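Local coordinates for SusD-like protein BACOVA_02651 (Bacteroides ovatus, PDB 5E75), which binds polysaccharide at the cell surface and probably mediates the binding of xyloglucan before its transport into the periplasm for degradation, at residues A31-D34 against Y35-S39; S73-W76 against S77-S81; C119-F122 against Y123-R126. One frame throughout, in Å; residues are numbered along the deposited sequence.

Interaction 1. Residues A31-D34 against Y35-S39; sequences AWFD and YNQRS
The short helix 33-36 and the turn that follows it bring Phe33 against Gln37 and Trp32 against Tyr35, in one buried helical turn of the SusD fold. The backbone sets the spacing. Asn36 N donates to Trp32 O in a nearly straight bond of 3.0 Å, with an N-H...O angle of 176°, and Tyr35 N adds a weak bond to the same oxygen. One residue on, Gln37 N donates to Phe33 O at 2.9 Å. Gln37 crosses the phenylalanine obliquely: its CB lies above one face of the ring, off toward the rim, in a CH-pi contact 4.3 Å from the ring centroid. With CG held between the backbone N and the carbonyl carbon (chi1 72°), the chain runs on past the ring until OE1 is 3.4 Å from Phe33 CE2, the amide turned 56° from the ring plane. Trp32 and Tyr35 point the same way, side by side; Tyr35 CD2 meets the indole edge at CE3, 4.1 Å away. The polar ends are engaged elsewhere: Asp34 OD2 with Ser77, Tyr35 OH with Tyr423, and the Asn36 amide with Thr355 and Asn260. Where the chain leaves the helix, a water bridges the turn, donating to Asp34 O and accepting from Ser39 N at 3.0 Å, while Ser39 OG makes a weak bond to Tyr35 O. Local i to i+3 and i to i+4 backbone bonds, with a water joining Asp34 to Ser39, are the marks of a single helical turn running out into a loop.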
loop_
_atom_site.group_PDB
_atom_site.type_symbol
_atom_site.label_atom_id
_atom_site.label_comp_id
_atom_site.label_asym_id
_atom_site.label_seq_id
_atom_site.Cartn_x
_atom_site.Cartn_y
_atom_site.Cartn_z
ATOM N N ALA A 31 -5.301 7.350 13.966
ATOM C CA ALA A 31 -5.900 8.005 12.815
ATOM C C ALA A 31 -6.219 7.047 11.666
ATOM O O ALA A 31 -7.239 7.208 11.000
ATOM C CB ALA A 31 -4.995 9.099 12.329
ATOM N N TRP A 32 -5.357 6.047 11.483
ATOM C CA TRP A 32 -5.434 5.103 10.359
ATOM C C TRP A 32 -6.212 3.833 10.692
ATOM O O TRP A 32 -6.465 3.005 9.811
ATOM C CB TRP A 32 -4.014 4.713 9.937
ATOM C CG TRP A 32 -3.242 5.829 9.309
ATOM C CD1 TRP A 32 -2.343 6.645 9.932
ATOM C CD2 TRP A 32 -3.303 6.264 7.942
ATOM N NE1 TRP A 32 -1.862 7.586 9.044
ATOM C CE2 TRP A 32 -2.423 7.363 7.813
ATOM C CE3 TRP A 32 -4.031 5.847 6.826
ATOM C CZ2 TRP A 32 -2.253 8.045 6.599
ATOM C CZ3 TRP A 32 -3.854 6.518 5.631
ATOM C CH2 TRP A 32 -2.965 7.595 5.524
ATOM N N PHE A 33 -6.609 3.679 11.945
ATOM C CA PHE A 33 -7.140 2.411 12.426
ATOM C C PHE A 33 -8.359 1.911 11.628
ATOM O O PHE A 33 -8.423 0.720 11.300
ATOM C CB PHE A 33 -7.470 2.508 13.927
ATOM C CG PHE A 33 -7.965 1.217 14.512
ATOM C CD1 PHE A 33 -7.076 0.246 14.958
ATOM C CD2 PHE A 33 -9.318 0.977 14.607
ATOM C CE1 PHE A 33 -7.540 -0.947 15.478
ATOM C CE2 PHE A 33 -9.782 -0.224 15.128
ATOM C CZ PHE A 33 -8.889 -1.175 15.563
ATOM N N ASP A 34 -9.314 2.774 11.301
ATOM C CA ASP A 34 -10.537 2.310 10.641
ATOM C C ASP A 34 -10.222 1.752 9.261
ATOM O O ASP A 34 -10.960 0.923 8.752
ATOM C CB ASP A 34 -11.610 3.405 10.495
ATOM C CG ASP A 34 -12.334 3.707 11.782
ATOM O OD1 ASP A 34 -12.062 3.038 12.798
ATOM O OD2 ASP A 34 -13.195 4.621 11.755
ATOM N N TYR A 35 -9.151 2.240 8.640
ATOM C CA TYR A 35 -8.712 1.723 7.340
ATOM C C TYR A 35 -7.911 0.437 7.505
ATOM O O TYR A 35 -8.226 -0.569 6.868
ATOM C CB TYR A 35 -7.879 2.793 6.632
ATOM C CG TYR A 35 -7.154 2.373 5.364
ATOM C CD1 TYR A 35 -7.846 1.862 4.274
ATOM C CD2 TYR A 35 -5.777 2.535 5.246
ATOM C CE1 TYR A 35 -7.181 1.515 3.105
ATOM C CE2 TYR A 35 -5.111 2.175 4.081
ATOM C CZ TYR A 35 -5.823 1.674 3.020
ATOM O OH TYR A 35 -5.186 1.315 1.838
ATOM N N ASN A 36 -6.907 0.464 8.371
ATOM C CA ASN A 36 -6.058 -0.701 8.576
ATOM C C ASN A 36 -6.803 -1.903 9.121
ATOM O O ASN A 36 -6.401 -3.034 8.868
ATOM C CB ASN A 36 -4.876 -0.366 9.499
ATOM C CG ASN A 36 -3.802 -1.417 9.459
ATOM O OD1 ASN A 36 -3.004 -1.453 8.504
ATOM N ND2 ASN A 36 -3.774 -2.302 10.456
ATOM N N GLN A 37 -7.900 -1.691 9.837
ATOM C CA GLN A 37 -8.503 -2.813 10.539
ATOM C C GLN A 37 -9.181 -3.804 9.605
ATOM O O GLN A 37 -9.465 -4.931 10.005
ATOM C CB GLN A 37 -9.485 -2.340 11.611
ATOM C CG GLN A 37 -10.783 -1.770 11.105
ATOM C CD GLN A 37 -11.845 -1.715 12.186
ATOM O OE1 GLN A 37 -12.133 -0.657 12.742
ATOM N NE2 GLN A 37 -12.423 -2.864 12.496
ATOM N N ARG A 38 -9.456 -3.400 8.374
ATOM C CA ARG A 38 -10.144 -4.294 7.453
ATOM C C ARG A 38 -9.907 -3.957 5.988
ATOM O O ARG A 38 -9.311 -4.760 5.265
ATOM C CB ARG A 38 -11.648 -4.285 7.756
ATOM C CG ARG A 38 -12.453 -5.378 7.058
ATOM C CD ARG A 38 -13.659 -5.785 7.908
ATOM N NE ARG A 38 -13.260 -6.490 9.127
ATOM C CZ ARG A 38 -13.067 -7.805 9.219
ATOM N NH1 ARG A 38 -13.233 -8.593 8.161
ATOM N NH2 ARG A 38 -12.705 -8.339 10.381
ATOM N N SER A 39 -10.376 -2.786 5.565
ATOM C CA SER A 39 -10.491 -2.466 4.149
ATOM C C SER A 39 -9.157 -2.329 3.403
ATOM O O SER A 39 -9.130 -2.461 2.190
ATOM C CB SER A 39 -11.324 -1.203 3.956
ATOM O OG SER A 39 -10.703 -0.077 4.553
HETATM O O HOH W 1 -11.881 -0.663 6.987
#

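Interaction 2. Residues S73-W76 against S77-S81; sequences SGAW and SGFYS. With EDO (1,2-ethanediol), chain D.
This is an i to i+4 contact within one helix, 70-95, part of the helical, TPR-like portion of the SusD fold, and its main pair is Trp76 with Tyr80. Regular alpha-helical bonding carries it, as in Phe79 N to Ala75 O at 2.9 Å. The two aromatic side chains lie alongside each other and point the same way. Tyr80 brings one corner, CE2, over a face of the indole, 3.6 Å from Trp76 CE2 and off toward the rim; with the planes 53° apart, the rings meet obliquely. Trp76 CG is anti to the backbone N (chi1 -176°), which sends the indole out from the helix, where the Tyr80 ring leans back over its face. Trp128 meets the same indole edge-to-face, and Tyr80 OH is bonded to Ile132 O. On another side of the helix, Ala75 CB touches Phe79 CE2 at 3.9 Å, and the phenylalanine goes on to pack against Tyr35 and Met124. Ser77 O is gripped twice, by Ser81 N at 2.8 Å and by Ser81 OG at 2.9 Å, the two donors coming from opposite faces of the carbonyl plane. A 1,2-ethanediol, probably from the crystallisation liquor, joins the aromatic pair: its C1 sits over the centre of a Tyr80 face, and its O1 accepts a hydrogen bond from Trp76 NE1 at 2.9 Å, near the indole plane.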
loop_
_atom_site.group_PDB
_atom_site.type_symbol
_atom_site.label_atom_id
_atom_site.label_comp_id
_atom_site.label_asym_id
_atom_site.label_seq_id
_atom_site.Cartn_x
_atom_site.Cartn_y
_atom_site.Cartn_z
ATOM N N SER A 73 -17.299 1.972 3.360
ATOM C CA SER A 73 -17.623 2.868 4.455
ATOM C C SER A 73 -16.470 2.911 5.460
ATOM O O SER A 73 -16.127 3.975 5.968
ATOM C CB SER A 73 -18.946 2.458 5.094
ATOM O OG SER A 73 -18.923 1.108 5.452
ATOM N N GLY A 74 -15.839 1.772 5.719
ATOM C CA GLY A 74 -14.715 1.726 6.633
ATOM C C GLY A 74 -13.536 2.524 6.100
ATOM O O GLY A 74 -12.900 3.277 6.831
ATOM N N ALA A 75 -13.219 2.355 4.816
ATOM C CA ALA A 75 -12.083 3.078 4.232
ATOM C C ALA A 75 -12.329 4.588 4.237
ATOM O O ALA A 75 -11.459 5.361 4.631
ATOM C CB ALA A 75 -11.797 2.576 2.815
ATOM N N TRP A 76 -13.533 4.968 3.827
ATOM C CA TRP A 76 -13.956 6.375 3.797
ATOM C C TRP A 76 -13.831 6.969 5.188
ATOM O O TRP A 76 -13.244 8.032 5.363
ATOM C CB TRP A 76 -15.392 6.466 3.290
ATOM C CG TRP A 76 -15.985 7.870 3.100
ATOM C CD1 TRP A 76 -16.712 8.588 4.006
ATOM C CD2 TRP A 76 -15.931 8.672 1.906
ATOM N NE1 TRP A 76 -17.110 9.777 3.447
ATOM C CE2 TRP A 76 -16.635 9.858 2.164
ATOM C CE3 TRP A 76 -15.350 8.498 0.642
ATOM C CZ2 TRP A 76 -16.768 10.871 1.211
ATOM C CZ3 TRP A 76 -15.473 9.512 -0.290
ATOM C CH2 TRP A 76 -16.189 10.669 -0.010
ATOM N N SER A 77 -14.360 6.262 6.183
ATOM C CA SER A 77 -14.227 6.687 7.578
ATOM C C SER A 77 -12.775 6.825 8.013
ATOM O O SER A 77 -12.409 7.803 8.659
ATOM C CB SER A 77 -14.928 5.696 8.524
ATOM O OG SER A 77 -14.763 6.097 9.892
ATOM N N GLY A 78 -11.950 5.834 7.686
ATOM C CA GLY A 78 -10.552 5.858 8.059
ATOM C C GLY A 78 -9.773 7.004 7.463
ATOM O O GLY A 78 -9.063 7.719 8.168
ATOM N N PHE A 79 -9.900 7.205 6.145
ATOM C CA PHE A 79 -9.165 8.273 5.513
ATOM C C PHE A 79 -9.649 9.618 6.048
ATOM O O PHE A 79 -8.824 10.493 6.305
ATOM C CB PHE A 79 -9.303 8.217 3.987
ATOM C CG PHE A 79 -8.687 6.989 3.357
ATOM C CD1 PHE A 79 -7.368 6.623 3.611
ATOM C CD2 PHE A 79 -9.427 6.203 2.509
ATOM C CE1 PHE A 79 -6.808 5.478 3.021
ATOM C CE2 PHE A 79 -8.878 5.065 1.927
ATOM C CZ PHE A 79 -7.570 4.712 2.181
ATOM N N TYR A 80 -10.964 9.783 6.214
ATOM C CA TYR A 80 -11.452 11.043 6.782
ATOM C C TYR A 80 -11.082 11.205 8.258
ATOM O O TYR A 80 -10.962 12.324 8.730
ATOM C CB TYR A 80 -12.954 11.271 6.509
ATOM C CG TYR A 80 -13.139 11.894 5.149
ATOM C CD1 TYR A 80 -12.778 13.213 4.930
ATOM C CD2 TYR A 80 -13.583 11.155 4.058
ATOM C CE1 TYR A 80 -12.896 13.798 3.697
ATOM C CE2 TYR A 80 -13.696 11.748 2.793
ATOM C CZ TYR A 80 -13.355 13.070 2.641
ATOM O OH TYR A 80 -13.458 13.662 1.396
ATOM N N SER A 81 -10.845 10.110 8.965
ATOM C CA SER A 81 -10.319 10.204 10.328
ATOM C C SER A 81 -8.904 10.781 10.331
ATOM O O SER A 81 -8.538 11.583 11.192
ATOM C CB SER A 81 -10.335 8.833 11.013
ATOM O OG SER A 81 -11.651 8.431 11.341
HETATM C C1 EDO D . -16.808 13.361 4.411
HETATM O O1 EDO D . -17.864 12.400 4.519
HETATM C C2 EDO D . -16.553 14.004 5.757
HETATM O O2 EDO D . -16.531 12.985 6.763
#

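Interaction 3. Residues C119-F122 against Y123-R126; sequences CAYF and YMLR. With EDO (1,2-ethanediol), chain C.
Arg126 turns back from the C-terminal end of helix 103-125 to lie over Phe122, four residues earlier. Its CB and CG pass beside the carbonyl oxygen of Phe122, with CG 3.6 Å from it. CD comes over the ring face in a CH-pi contact, 3.7 Å from Phe122 CE1. A bend at the next bond (chi3 -67°) then lays the guanidinium flat on the ring. NE donates to Phe122 O at 2.9 Å; the oxygen lies in the guanidinium plane, but the donor stands above the carbonyl plane. CZ is 3.5 Å from the ring centroid, and with the planes only 6° apart this is a parallel cation-pi stack. At the tip, NH2 lies 3.3 Å from Phe122 CD2 and donates to O1 of a 1,2-ethanediol, probably from the crystallisation liquor, at 3.0 Å. The O2 of that diol donates to Cys119 O and sits over the centre of a Tyr123 ring face. A backbone acceptor and an aromatic face, both of Phe122, together hold the guanidinium flat and limit its rotation. An alanine here would remove the guanidinium and is likely to leave that face of Phe122 without its cation and Phe122 O without the NE donor. Elsewhere on the helix, Met124, bent at its thioether, brings CE to 3.6 Å from Tyr121 CD1, and Leu125 CD2 lies at the edge of the Phe122 ring. Around this last turn, Tyr121 and Met124 pack on helix 70-95, Phe122 and Leu125 face helix 151-168, and Arg126 touches Tyr423, Asp424 and Thr427 of helix 421-431.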
loop_
_atom_site.group_PDB
_atom_site.type_symbol
_atom_site.label_atom_id
_atom_site.label_comp_id
_atom_site.label_asym_id
_atom_site.label_seq_id
_atom_site.Cartn_x
_atom_site.Cartn_y
_atom_site.Cartn_z
ATOM N N CYS A 119 -1.273 12.068 2.423
ATOM C CA CYS A 119 -1.340 10.650 2.146
ATOM C C CYS A 119 -2.763 10.127 2.079
ATOM O O CYS A 119 -3.089 9.328 1.199
ATOM C CB CYS A 119 -0.546 9.854 3.178
ATOM S SG CYS A 119 1.267 10.062 3.080
ATOM N N ALA A 120 -3.607 10.531 3.010
ATOM C CA ALA A 120 -4.994 10.112 3.008
ATOM C C ALA A 120 -5.699 10.539 1.724
ATOM O O ALA A 120 -6.374 9.730 1.097
ATOM C CB ALA A 120 -5.709 10.652 4.241
ATOM N N TYR A 121 -5.539 11.797 1.331
ATOM C CA TYR A 121 -6.173 12.273 0.108
ATOM C C TYR A 121 -5.596 11.583 -1.124
ATOM O O TYR A 121 -6.325 11.323 -2.069
ATOM C CB TYR A 121 -6.126 13.806 -0.019
ATOM C CG TYR A 121 -7.240 14.498 0.716
ATOM C CD1 TYR A 121 -8.560 14.260 0.387
ATOM C CD2 TYR A 121 -6.988 15.375 1.765
ATOM C CE1 TYR A 121 -9.598 14.868 1.058
ATOM C CE2 TYR A 121 -8.026 15.996 2.439
ATOM C CZ TYR A 121 -9.329 15.746 2.088
ATOM O OH TYR A 121 -10.366 16.362 2.775
ATOM N N PHE A 122 -4.306 11.263 -1.124
ATOM C CA PHE A 122 -3.713 10.589 -2.282
ATOM C C PHE A 122 -4.244 9.168 -2.421
ATOM O O PHE A 122 -4.485 8.698 -3.549
ATOM C CB PHE A 122 -2.184 10.635 -2.194
ATOM C CG PHE A 122 -1.442 10.187 -3.454
ATOM C CD1 PHE A 122 -1.862 10.518 -4.737
ATOM C CD2 PHE A 122 -0.272 9.479 -3.325
ATOM C CE1 PHE A 122 -1.127 10.108 -5.840
ATOM C CE2 PHE A 122 0.460 9.074 -4.434
ATOM C CZ PHE A 122 0.031 9.391 -5.672
ATOM N N TYR A 123 -4.473 8.461 -1.314
ATOM C CA TYR A 123 -5.165 7.181 -1.399
ATOM C C TYR A 123 -6.589 7.369 -1.938
ATOM O O TYR A 123 -7.025 6.668 -2.865
ATOM C CB TYR A 123 -5.229 6.498 -0.039
ATOM C CG TYR A 123 -3.934 5.880 0.466
ATOM C CD1 TYR A 123 -3.198 4.990 -0.303
ATOM C CD2 TYR A 123 -3.476 6.165 1.751
ATOM C CE1 TYR A 123 -2.051 4.425 0.182
ATOM C CE2 TYR A 123 -2.323 5.594 2.253
ATOM C CZ TYR A 123 -1.612 4.712 1.462
ATOM O OH TYR A 123 -0.445 4.121 1.929
ATOM N N MET A 124 -7.337 8.310 -1.363
ATOM C CA MET A 124 -8.730 8.518 -1.782
ATOM C C MET A 124 -8.866 8.871 -3.257
ATOM O O MET A 124 -9.805 8.430 -3.935
ATOM C CB MET A 124 -9.396 9.597 -0.947
ATOM C CG MET A 124 -9.669 9.138 0.476
ATOM S SD MET A 124 -10.942 10.087 1.323
ATOM C CE MET A 124 -9.937 11.372 1.961
ATOM N N LEU A 125 -7.913 9.649 -3.764
ATOM C CA LEU A 125 -7.898 10.074 -5.159
ATOM C C LEU A 125 -7.828 8.866 -6.103
ATOM O O LEU A 125 -8.340 8.923 -7.222
ATOM C CB LEU A 125 -6.704 10.990 -5.374
ATOM C CG LEU A 125 -6.457 11.550 -6.778
ATOM C CD1 LEU A 125 -7.648 12.362 -7.287
ATOM C CD2 LEU A 125 -5.227 12.409 -6.780
ATOM N N ARG A 126 -7.192 7.790 -5.650
ATOM C CA ARG A 126 -6.991 6.586 -6.448
ATOM C C ARG A 126 -7.936 5.450 -6.000
ATOM O O ARG A 126 -7.616 4.268 -6.237
ATOM C CB ARG A 126 -5.487 6.153 -6.360
ATOM C CG ARG A 126 -4.388 7.259 -6.824
ATOM C CD ARG A 126 -2.889 6.916 -6.443
ATOM N NE ARG A 126 -2.660 6.942 -5.010
ATOM C CZ ARG A 126 -1.630 6.399 -4.402
ATOM N NH1 ARG A 126 -0.705 5.737 -5.100
ATOM N NH2 ARG A 126 -1.552 6.432 -3.081
HETATM C C1 EDO C . 1.333 7.305 -0.969
HETATM O O1 EDO C . 1.199 6.199 -1.858
HETATM C C2 EDO C . 0.282 7.245 0.132
HETATM O O2 EDO C . -0.943 7.849 -0.290
#

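Overall arrangement
Interactions 1, 2 and 3 follow one another along the chain and form one connected patch of the fold. Interaction 2 lies between the others, its centre about 8 Å from that of interaction 1 and about 11 Å from that of interaction 3. Asp34 OD2 probably hydrogen-bonds Ser77 OG at 2.8 Å, and Tyr35 CE1 packs 3.4 Å from Phe79 CZ. Phe79 and Tyr80 then carry helix 70-95 onto the next helix, 103-125, with Tyr80 CE2 3.5 Å from Met124 SD. Interactions 1 and 3 also meet directly, where Trp32 CZ3 lies 3.8 Å from Tyr123 CE2. The two ethanediols, beside interactions 2 and 3, do not by themselves mark a xyloglucan site.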